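Local coordinates for DNA-binding protein Sso10a-2 (Sulfolobus solfataricus, PDB 4HW0) that binds DNA, probably through its winged-helix domains, forms an antiparallel coiled coil, and probably helps to compact and organise the chromatin of this archaeon, at residues Ile36-Val39 with Val40-Tyr44; Ile13-Asp16 with Ile17-Cys21; Phe81-Ile84 with Arg85-Tyr89. One frame throughout, in Å; residues are numbered along the deposited sequence.

Contact 1 of 3, residues Ile36-Val39 with Val40-Tyr44; sequences INYV and VAQKY
N37 caps the start of helix 38-50, the second helix of the helix-turn-helix in this winged-helix domain and so probably its recognition helix. N37 OD1 takes the N-H of V40 at 2.9 Å in a nearly straight bond (171°), and the same residue's backbone O accepts from A41 N at 2.8 Å. With chi1 at 71°, CG of N37 stands between its own N and carbonyl carbon, which lets the amide oxygen reach forward to the first turn.

The tight side is apolar. I36, just ahead of the cap, lays CD1 against A41 CA at 3.7 Å, while its CB meets V40 CG1 at 3.9 Å. A41 also packs on I27 and V30 of helix 27-34, and I36 on I17 of helix 10-18.

The other side, where Y38 is exposed, is looser and more polar. Y38 still touches I27 and I31, but Q42 covers part of one face of its ring. The Q42 chain folds back at its second torsion and brings its amide over the ring, 29° from parallel with it. NE2 of Q42 sits toward the ring's rim, nearest to Y38 CZ at 3.2 Å.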
loop_
_atom_site.group_PDB
_atom_site.type_symbol
_atom_site.label_atom_id
_atom_site.label_comp_id
_atom_site.label_asym_id
_atom_site.label_seq_id
_atom_site.Cartn_x
_atom_site.Cartn_y
_atom_site.Cartn_z
ATOM N N ILE A 36 -17.279 -1.764 17.245
ATOM C CA ILE A 36 -16.570 -2.897 17.838
ATOM C C ILE A 36 -17.207 -3.330 19.150
ATOM O O ILE A 36 -17.799 -2.493 19.856
ATOM C CB ILE A 36 -15.084 -2.542 18.148
ATOM C CG1 ILE A 36 -14.956 -1.389 19.146
ATOM C CG2 ILE A 36 -14.334 -2.240 16.878
ATOM C CD1 ILE A 36 -13.544 -0.887 19.354
ATOM N N ASN A 37 -17.080 -4.621 19.481
ATOM C CA ASN A 37 -17.686 -5.125 20.667
ATOM C C ASN A 37 -16.879 -4.762 21.911
ATOM O O ASN A 37 -15.789 -4.225 21.823
ATOM C CB ASN A 37 -17.991 -6.627 20.541
ATOM C CG ASN A 37 -16.761 -7.472 20.552
ATOM O OD1 ASN A 37 -15.888 -7.303 21.412
ATOM N ND2 ASN A 37 -16.698 -8.433 19.630
ATOM N N TYR A 38 -17.444 -5.029 23.057
ATOM C CA TYR A 38 -16.859 -4.626 24.324
ATOM C C TYR A 38 -15.467 -5.248 24.575
ATOM O O TYR A 38 -14.573 -4.576 25.108
ATOM C CB TYR A 38 -17.812 -4.964 25.462
ATOM C CG TYR A 38 -17.291 -4.599 26.818
ATOM C CD1 TYR A 38 -17.462 -3.330 27.321
ATOM C CD2 TYR A 38 -16.611 -5.528 27.587
ATOM C CE1 TYR A 38 -16.960 -2.982 28.568
ATOM C CE2 TYR A 38 -16.108 -5.205 28.830
ATOM C CZ TYR A 38 -16.282 -3.929 29.321
ATOM O OH TYR A 38 -15.736 -3.608 30.544
ATOM N N VAL A 39 -15.294 -6.504 24.151
ATOM C CA VAL A 39 -14.036 -7.227 24.318
ATOM C C VAL A 39 -12.954 -6.595 23.473
ATOM O O VAL A 39 -11.851 -6.265 23.983
ATOM C CB VAL A 39 -14.232 -8.727 23.965
ATOM C CG1 VAL A 39 -12.922 -9.489 24.080
ATOM C CG2 VAL A 39 -15.279 -9.323 24.888
ATOM N N VAL A 40 -13.257 -6.335 22.213
ATOM C CA VAL A 40 -12.304 -5.623 21.328
ATOM C C VAL A 40 -12.036 -4.229 21.846
ATOM O O VAL A 40 -10.923 -3.781 21.866
ATOM C CB VAL A 40 -12.841 -5.589 19.886
ATOM C CG1 VAL A 40 -11.943 -4.788 18.977
ATOM C CG2 VAL A 40 -13.039 -7.006 19.334
ATOM N N ALA A 41 -13.091 -3.513 22.261
ATOM C CA ALA A 41 -12.921 -2.148 22.733
ATOM C C ALA A 41 -11.981 -2.120 23.929
ATOM O O ALA A 41 -11.062 -1.303 23.992
ATOM C CB ALA A 41 -14.238 -1.522 23.111
ATOM N N GLN A 42 -12.185 -3.037 24.877
ATOM C CA GLN A 42 -11.344 -3.071 26.091
ATOM C C GLN A 42 -9.858 -3.245 25.732
ATOM O O GLN A 42 -8.938 -2.545 26.276
ATOM C CB GLN A 42 -11.817 -4.251 26.963
ATOM C CG GLN A 42 -11.833 -3.964 28.385
ATOM C CD GLN A 42 -12.639 -2.721 28.616
ATOM O OE1 GLN A 42 -12.238 -1.844 29.379
ATOM N NE2 GLN A 42 -13.757 -2.602 27.900
ATOM N N LYS A 43 -9.599 -4.177 24.818
ATOM C CA LYS A 43 -8.203 -4.397 24.413
ATOM C C LYS A 43 -7.544 -3.139 23.781
ATOM O O LYS A 43 -6.407 -2.724 24.117
ATOM C CB LYS A 43 -8.179 -5.530 23.419
ATOM C CG LYS A 43 -6.776 -5.781 22.917
ATOM C CD LYS A 43 -6.705 -6.657 21.700
ATOM C CE LYS A 43 -5.256 -6.999 21.362
ATOM N NZ LYS A 43 -5.243 -8.129 20.400
ATOM N N TYR A 44 -8.213 -2.578 22.779
ATOM C CA TYR A 44 -7.678 -1.395 22.106
ATOM C C TYR A 44 -7.608 -0.167 22.942
ATOM O O TYR A 44 -6.633 0.586 22.836
ATOM C CB TYR A 44 -8.521 -1.065 20.869
ATOM C CG TYR A 44 -8.175 -1.988 19.751
ATOM C CD1 TYR A 44 -8.714 -3.264 19.660
ATOM C CD2 TYR A 44 -7.322 -1.566 18.771
ATOM C CE1 TYR A 44 -8.400 -4.100 18.631
ATOM C CE2 TYR A 44 -7.011 -2.380 17.716
ATOM C CZ TYR A 44 -7.554 -3.643 17.645
ATOM O OH TYR A 44 -7.180 -4.438 16.600
#

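Contact 2 of 3, residues Ile13-Asp16 with Ile17-Cys21; sequences IMFD and ILRNC
I17 follows I13 one turn along helix 10-18, the first helix of the winged-helix domain. I17 N donates to I13 O at 2.9 Å, and the two isoleucines touch lightly, I17 CD1 on I13 CG2 at 4.1 Å. L18 repeats the backbone bond, its N to M14 O (a selenomethionine) at 2.9 Å.

R19 does the most with its side chain. Its N bonds to F15 O; its CG stands between the backbone N and the carbonyl carbon (chi1 72°), and the extended chain from there to NE runs back along the helix between F15 and D16. CD lies over one face of the F15 ring, 3.9 Å from its centroid, a CH-pi contact. NE then meets D16 OD1 at 2.9 Å in a salt bridge that is close to straight (172°) and lies in the guanidinium plane. The oxygen uses its anti lone pair, with the carboxylate turned almost square (88°) to the guanidinium. D16 OD2 is held separately by a salt bridge to R8. An alanine at this position removes the carboxylate, and the charges of R8 and R19 would probably lose a shared partner, leaving the R19 guanidinium freer to turn.

N20 turns its side chain back as well: ND2 donates to D16 O at 2.7 Å while standing 3.7 Å above the guanidinium plane of R19. At C21 a type I turn from L18 closes with C21 N on L18 O, and C21 SG forms the disulfide to C25 SG.

Around this stretch, F15 and R19 face R75 of the long helix 69-98, D16 and I17 meet A34 of helix 27-34, I13, M14 and I17 pack on Y44 of helix 38-50, and M14 also reaches L99 of the second subunit.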
loop_
_atom_site.group_PDB
_atom_site.type_symbol
_atom_site.label_atom_id
_atom_site.label_comp_id
_atom_site.label_asym_id
_atom_site.label_seq_id
_atom_site.Cartn_x
_atom_site.Cartn_y
_atom_site.Cartn_z
ATOM N N ILE A 13 -8.834 0.206 13.338
ATOM C CA ILE A 13 -9.705 0.214 14.495
ATOM C C ILE A 13 -9.331 1.357 15.392
ATOM O O ILE A 13 -10.143 2.023 15.951
ATOM C CB ILE A 13 -9.644 -1.173 15.221
ATOM C CG1 ILE A 13 -10.393 -2.193 14.383
ATOM C CG2 ILE A 13 -10.339 -1.135 16.577
ATOM C CD1 ILE A 13 -10.090 -3.636 14.756
HETATM N N MSE A 14 -8.020 1.526 15.608
HETATM C CA MSE A 14 -7.578 2.624 16.447
HETATM C C MSE A 14 -8.057 3.948 15.938
HETATM O O MSE A 14 -8.455 4.820 16.696
HETATM C CB MSE A 14 -6.040 2.600 16.548
HETATM C CG MSE A 14 -5.506 1.453 17.315
HETATM SE SE MSE A 14 -3.533 1.625 17.516
HETATM C CE MSE A 14 -3.340 0.748 19.215
ATOM N N PHE A 15 -7.986 4.154 14.636
ATOM C CA PHE A 15 -8.483 5.374 14.023
ATOM C C PHE A 15 -9.949 5.547 14.325
ATOM O O PHE A 15 -10.386 6.644 14.688
ATOM C CB PHE A 15 -8.238 5.400 12.508
ATOM C CG PHE A 15 -8.905 6.535 11.786
ATOM C CD1 PHE A 15 -8.434 7.807 11.907
ATOM C CD2 PHE A 15 -9.991 6.328 10.986
ATOM C CE1 PHE A 15 -9.049 8.899 11.265
ATOM C CE2 PHE A 15 -10.561 7.374 10.266
ATOM C CZ PHE A 15 -10.102 8.684 10.437
ATOM N N ASP A 16 -10.704 4.468 14.150
ATOM C CA ASP A 16 -12.157 4.534 14.411
ATOM C C ASP A 16 -12.507 4.807 15.873
ATOM O O ASP A 16 -13.421 5.512 16.167
ATOM C CB ASP A 16 -12.839 3.275 13.902
ATOM C CG ASP A 16 -12.944 3.254 12.357
ATOM O OD1 ASP A 16 -13.081 4.350 11.770
ATOM O OD2 ASP A 16 -12.865 2.163 11.758
ATOM N N ILE A 17 -11.681 4.330 16.794
ATOM C CA ILE A 17 -11.822 4.788 18.172
ATOM C C ILE A 17 -11.487 6.266 18.377
ATOM O O ILE A 17 -12.242 7.036 18.997
ATOM C CB ILE A 17 -10.956 3.929 19.106
ATOM C CG1 ILE A 17 -11.466 2.506 19.084
ATOM C CG2 ILE A 17 -10.974 4.458 20.525
ATOM C CD1 ILE A 17 -10.585 1.453 19.691
ATOM N N LEU A 18 -10.300 6.641 17.964
ATOM C CA LEU A 18 -9.816 7.961 18.200
ATOM C C LEU A 18 -10.687 9.066 17.638
ATOM O O LEU A 18 -10.803 10.150 18.242
ATOM C CB LEU A 18 -8.419 8.127 17.629
ATOM C CG LEU A 18 -7.368 7.332 18.434
ATOM C CD1 LEU A 18 -6.128 7.222 17.609
ATOM C CD2 LEU A 18 -7.096 7.908 19.801
ATOM N N ARG A 19 -11.248 8.821 16.472
ATOM C CA ARG A 19 -12.024 9.881 15.832
ATOM C C ARG A 19 -13.336 10.011 16.538
ATOM O O ARG A 19 -14.073 10.945 16.278
ATOM C CB ARG A 19 -12.151 9.611 14.332
ATOM C CG ARG A 19 -13.078 8.476 13.992
ATOM C CD ARG A 19 -13.114 8.146 12.491
ATOM N NE ARG A 19 -14.023 7.017 12.277
ATOM C CZ ARG A 19 -15.352 7.125 12.366
ATOM N NH1 ARG A 19 -15.934 8.303 12.645
ATOM N NH2 ARG A 19 -16.124 6.053 12.189
ATOM N N ASN A 20 -13.653 9.082 17.439
ATOM C CA ASN A 20 -14.872 9.208 18.278
ATOM C C ASN A 20 -14.613 9.663 19.717
ATOM O O ASN A 20 -15.543 9.714 20.531
ATOM C CB ASN A 20 -15.591 7.873 18.244
ATOM C CG ASN A 20 -16.320 7.672 16.931
ATOM O OD1 ASN A 20 -17.314 8.343 16.694
ATOM N ND2 ASN A 20 -15.845 6.739 16.082
ATOM N N CYS A 21 -13.350 10.028 20.018
ATOM C CA CYS A 21 -12.901 10.381 21.365
ATOM C C CYS A 21 -12.372 11.752 21.469
ATOM O O CYS A 21 -11.515 12.007 22.305
ATOM C CB CYS A 21 -11.763 9.486 21.908
ATOM S SG CYS A 21 -12.365 7.812 22.118
#

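Contact 3 of 3, residues Phe81-Ile84 with Arg85-Tyr89; sequences FIKI and RENLY
I82 O is gripped twice, by E86 N at 3.0 Å and by a water that donates to it at 2.8 Å, on the long helix 69-98 that builds the two-stranded antiparallel coiled coil. The same water donates to E86 OE2 at 2.6 Å and accepts from R85 NE at 2.8 Å, lying in the guanidinium plane. It thus ties a backbone carbonyl to two side chains of opposite charge from the next turn.

R85 gets there by leaving the backbone with CG anti to N (chi1 -175°) and then bending at chi3 (63°). On the way its CD passes F81 CE1 at 4.0 Å, the ring and guanidinium planes standing 69° apart, and one guanidinium face is turned to I82 CG1. Beyond, R85 NH2 makes a salt bridge to E12 OE1, joining helix 69-98 to helix 10-18.

F81, I84 and L88 belong to the dimer interface: F81 packs on L88 of the second subunit, L88 on F81 of that subunit, and I84 on its own counterpart there. On the water-facing side, a second water bridges one turn, donating to K83 O at 2.8 Å and to N87 OD1 at 3.0 Å.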
loop_
_atom_site.group_PDB
_atom_site.type_symbol
_atom_site.label_atom_id
_atom_site.label_comp_id
_atom_site.label_asym_id
_atom_site.label_seq_id
_atom_site.Cartn_x
_atom_site.Cartn_y
_atom_site.Cartn_z
ATOM N N PHE A 81 -2.451 7.306 6.342
ATOM C CA PHE A 81 -2.151 5.926 5.905
ATOM C C PHE A 81 -3.314 5.315 5.124
ATOM O O PHE A 81 -3.150 4.721 4.045
ATOM C CB PHE A 81 -1.733 5.042 7.106
ATOM C CG PHE A 81 -1.656 3.588 6.785
ATOM C CD1 PHE A 81 -2.810 2.784 6.833
ATOM C CD2 PHE A 81 -0.489 3.023 6.388
ATOM C CE1 PHE A 81 -2.744 1.447 6.493
ATOM C CE2 PHE A 81 -0.415 1.683 6.068
ATOM C CZ PHE A 81 -1.557 0.890 6.094
ATOM N N ILE A 82 -4.500 5.483 5.668
ATOM C CA ILE A 82 -5.687 4.899 5.047
ATOM C C ILE A 82 -5.976 5.463 3.670
ATOM O O ILE A 82 -6.241 4.741 2.710
ATOM C CB ILE A 82 -6.884 5.074 6.000
ATOM C CG1 ILE A 82 -6.725 4.126 7.175
ATOM C CG2 ILE A 82 -8.212 4.837 5.278
ATOM C CD1 ILE A 82 -7.673 4.472 8.301
ATOM N N LYS A 83 -5.866 6.760 3.561
ATOM C CA LYS A 83 -6.087 7.439 2.331
ATOM C C LYS A 83 -5.038 7.017 1.270
ATOM O O LYS A 83 -5.380 6.717 0.150
ATOM C CB LYS A 83 -6.057 8.949 2.593
ATOM C CG LYS A 83 -5.853 9.832 1.384
ATOM C CD LYS A 83 -5.594 11.280 1.780
ATOM C CE LYS A 83 -4.565 11.949 0.890
ATOM N NZ LYS A 83 -4.010 13.174 1.554
ATOM N N ILE A 84 -3.771 6.954 1.628
ATOM C CA ILE A 84 -2.765 6.469 0.666
ATOM C C ILE A 84 -3.002 5.013 0.270
ATOM O O ILE A 84 -2.797 4.619 -0.878
ATOM C CB ILE A 84 -1.327 6.620 1.250
ATOM C CG1 ILE A 84 -1.021 8.120 1.449
ATOM C CG2 ILE A 84 -0.303 6.041 0.298
ATOM C CD1 ILE A 84 0.164 8.436 2.344
ATOM N N ARG A 85 -3.424 4.194 1.227
ATOM C CA ARG A 85 -3.682 2.799 0.941
ATOM C C ARG A 85 -4.789 2.667 -0.093
ATOM O O ARG A 85 -4.734 1.781 -0.966
ATOM C CB ARG A 85 -4.043 2.033 2.208
ATOM C CG ARG A 85 -4.217 0.529 2.026
ATOM C CD ARG A 85 -4.640 -0.144 3.321
ATOM N NE ARG A 85 -5.956 0.361 3.730
ATOM C CZ ARG A 85 -6.571 0.038 4.859
ATOM N NH1 ARG A 85 -6.004 -0.818 5.718
ATOM N NH2 ARG A 85 -7.754 0.571 5.113
ATOM N N GLU A 86 -5.797 3.522 0.010
ATOM C CA GLU A 86 -6.862 3.527 -0.975
ATOM C C GLU A 86 -6.314 3.867 -2.340
ATOM O O GLU A 86 -6.743 3.300 -3.329
ATOM C CB GLU A 86 -7.988 4.573 -0.622
ATOM C CG GLU A 86 -8.983 4.047 0.430
ATOM C CD GLU A 86 -9.581 2.654 0.033
ATOM O OE1 GLU A 86 -10.153 2.592 -1.084
ATOM O OE2 GLU A 86 -9.440 1.606 0.767
ATOM N N ASN A 87 -5.461 4.875 -2.412
ATOM C CA ASN A 87 -4.839 5.273 -3.679
ATOM C C ASN A 87 -4.000 4.146 -4.282
ATOM O O ASN A 87 -3.998 3.980 -5.463
ATOM C CB ASN A 87 -3.961 6.489 -3.509
ATOM C CG ASN A 87 -4.762 7.729 -3.187
ATOM O OD1 ASN A 87 -5.971 7.782 -3.425
ATOM N ND2 ASN A 87 -4.102 8.716 -2.604
ATOM N N LEU A 88 -3.311 3.403 -3.442
ATOM C CA LEU A 88 -2.575 2.217 -3.864
ATOM C C LEU A 88 -3.469 1.140 -4.480
ATOM O O LEU A 88 -3.148 0.633 -5.530
ATOM C CB LEU A 88 -1.801 1.638 -2.690
ATOM C CG LEU A 88 -0.846 0.552 -3.115
ATOM C CD1 LEU A 88 0.343 1.184 -3.850
ATOM C CD2 LEU A 88 -0.352 -0.170 -1.882
ATOM N N TYR A 89 -4.602 0.851 -3.856
ATOM C CA TYR A 89 -5.553 -0.091 -4.481
ATOM C C TYR A 89 -5.976 0.362 -5.845
ATOM O O TYR A 89 -5.988 -0.418 -6.781
ATOM C CB TYR A 89 -6.851 -0.324 -3.686
ATOM C CG TYR A 89 -6.756 -0.924 -2.286
ATOM C CD1 TYR A 89 -5.745 -1.827 -1.917
ATOM C CD2 TYR A 89 -7.736 -0.583 -1.304
ATOM C CE1 TYR A 89 -5.706 -2.360 -0.624
ATOM C CE2 TYR A 89 -7.687 -1.100 -0.009
ATOM C CZ TYR A 89 -6.684 -1.998 0.319
ATOM O OH TYR A 89 -6.669 -2.494 1.608
HETATM O O HOH W 1 -7.655 2.280 2.592
HETATM O O HOH W 2 -7.555 8.114 -0.906
#

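In the fold
All three contacts are single-turn arrangements, each on a helix of its own: 38-50 for contact 1, 10-18 for contact 2, which runs on into a turn, and 69-98 for contact 3. Contacts 1 and 2 are partly buried; contact 3 is a surface contact. Contact 2 lies nearest the centre of the chain and touches both others. Toward contact 1 the join is hydrophobic, with I17 CD1 against Y44 CB and I36 CD1; toward contact 3 it is slighter, F15 CD2 on I82 CD1. Contacts 1 and 3 lie on opposite sides of the chain's centre and do not meet. Their chemistry follows their places: helix capping at 36-44, direct charge pairing at 13-21, and water-mediated links at 81-89.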